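Local coordinates for cytosolic phospholipase A2 delta (Homo sapiens, PDB 5IZ5), which hydrolyses glycerophospholipids at the sn-2 position in a calcium-dependent manner, with a preference for linoleic acid there, at residues K186-L191 and T202-T207. The protein carries 3 engineered substitutions. Numbering follows the deposited sequence.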
# COMPACT_ATOMS: atom_id res chain seq x y z
N LYS B 186 -42.81 3.34 -7.17
CA LYS B 186 -43.12 3.80 -8.51
C LYS B 186 -42.38 2.95 -9.56
O LYS B 186 -42.16 1.75 -9.37
CB LYS B 186 -42.82 5.32 -8.64
CG LYS B 186 -43.76 6.10 -9.57
CD LYS B 186 -43.19 7.44 -10.02
CE LYS B 186 -43.71 7.83 -11.40
NZ LYS B 186 -43.22 9.17 -11.85
N LEU B 187 -42.09 3.57 -10.69
CA LEU B 187 -41.19 3.03 -11.70
C LEU B 187 -39.74 3.10 -11.28
O LEU B 187 -39.30 4.09 -10.68
CB LEU B 187 -41.34 3.82 -12.99
CG LEU B 187 -42.39 3.48 -14.06
CD1 LEU B 187 -43.33 2.39 -13.59
CD2 LEU B 187 -43.12 4.71 -14.59
N GLU B 188 -38.99 2.06 -11.62
CA GLU B 188 -37.54 2.04 -11.45
C GLU B 188 -36.86 2.11 -12.82
O GLU B 188 -37.08 1.24 -13.67
CB GLU B 188 -37.11 0.78 -10.70
CG GLU B 188 -35.91 0.99 -9.81
CD GLU B 188 -35.45 -0.29 -9.12
OE1 GLU B 188 -36.07 -1.35 -9.35
OE2 GLU B 188 -34.47 -0.22 -8.35
N LEU B 189 -36.06 3.15 -13.04
CA LEU B 189 -35.25 3.28 -14.25
C LEU B 189 -33.95 2.49 -14.10
O LEU B 189 -33.23 2.68 -13.12
CB LEU B 189 -34.91 4.75 -14.50
CG LEU B 189 -33.93 5.06 -15.64
CD1 LEU B 189 -34.52 4.70 -17.00
CD2 LEU B 189 -33.54 6.53 -15.62
N GLU B 190 -33.66 1.62 -15.06
CA GLU B 190 -32.39 0.88 -15.07
C GLU B 190 -31.56 1.27 -16.28
O GLU B 190 -31.99 1.08 -17.42
CB GLU B 190 -32.63 -0.63 -15.08
CG GLU B 190 -31.38 -1.45 -15.34
CD GLU B 190 -31.61 -2.95 -15.29
OE1 GLU B 190 -31.63 -3.51 -14.18
OE2 GLU B 190 -31.75 -3.57 -16.37
N LEU B 191 -30.36 1.81 -16.02
CA LEU B 191 -29.40 2.18 -17.06
C LEU B 191 -28.20 1.25 -17.02
O LEU B 191 -27.60 1.05 -15.96
CB LEU B 191 -28.92 3.62 -16.86
CG LEU B 191 -29.99 4.71 -16.86
CD1 LEU B 191 -29.38 6.03 -16.41
CD2 LEU B 191 -30.61 4.85 -18.24
N THR B 202 -29.46 2.11 -11.16
CA THR B 202 -30.90 2.05 -11.05
C THR B 202 -31.40 3.14 -10.13
O THR B 202 -30.66 3.65 -9.29
CB THR B 202 -31.38 0.71 -10.47
OG1 THR B 202 -30.97 0.61 -9.10
CG2 THR B 202 -30.81 -0.45 -11.26
N SER B 203 -32.67 3.49 -10.30
CA SER B 203 -33.28 4.51 -9.48
C SER B 203 -34.78 4.60 -9.71
O SER B 203 -35.26 4.41 -10.84
CB SER B 203 -32.67 5.86 -9.80
OG SER B 203 -33.53 6.88 -9.34
N PHE B 204 -35.51 4.93 -8.65
CA PHE B 204 -36.92 5.24 -8.77
C PHE B 204 -37.10 6.63 -9.37
O PHE B 204 -36.21 7.47 -9.27
CB PHE B 204 -37.62 5.14 -7.41
CG PHE B 204 -37.66 3.74 -6.86
CD1 PHE B 204 -36.88 3.37 -5.78
CD2 PHE B 204 -38.48 2.79 -7.46
CE1 PHE B 204 -36.93 2.07 -5.29
CE2 PHE B 204 -38.53 1.50 -6.98
CZ PHE B 204 -37.75 1.13 -5.89
N LEU B 205 -38.23 6.85 -10.02
CA LEU B 205 -38.50 8.15 -10.61
C LEU B 205 -38.74 9.18 -9.51
O LEU B 205 -39.40 8.87 -8.51
CB LEU B 205 -39.69 8.08 -11.56
CG LEU B 205 -39.52 7.20 -12.80
CD1 LEU B 205 -40.74 7.32 -13.70
CD2 LEU B 205 -38.25 7.55 -13.57
N GLY B 206 -38.19 10.37 -9.70
CA GLY B 206 -38.16 11.40 -8.65
C GLY B 206 -36.96 11.26 -7.72
O GLY B 206 -36.29 12.24 -7.40
N THR B 207 -36.70 10.03 -7.28
CA THR B 207 -35.59 9.73 -6.38
C THR B 207 -34.20 9.91 -7.03
O THR B 207 -33.24 10.20 -6.32
CB THR B 207 -35.79 8.33 -5.77
OG1 THR B 207 -36.97 8.34 -4.96
CG2 THR B 207 -34.62 7.87 -4.90
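One face of the F204 ring carries CG of E188, 4.1 Å from the ring centroid in a CH-pi contact offset toward the rim, while the carbonyl oxygens of K186 and L187 lie at the ring's edge. The carboxylate of E188 stacks over the ring, planes only 12° apart. This is a β-hairpin at the margin of a four-stranded antiparallel sheet, probably in a second C2 domain; E188 and F204 form a non-hydrogen-bonded pair. A long chain with a flat end suits E188, whose methylenes and carboxylate cover the ring, OE2 3.7 Å from T202 OG1. Cutting it back to an alanine is likely to bare that face and leave F204 freer to turn. L189 shares the sheet's other face with S203; its side chain and that of L205 touch L172 of strand 160-172, where apolar leucines fit. With CG anti to its carbonyl carbon (chi1 -64°), L205 lies alongside L187, CD1 3.6 Å from L187 CB. Exposed K186 suits its place by laying methylenes across L205, CE 3.8 Å from L205 CD1. L205 N to L187 O continues the ladder just beyond the strands, whose own two backbone bonds pair L189 with S203, the shorter from L189 N to S203 O at 2.7 Å.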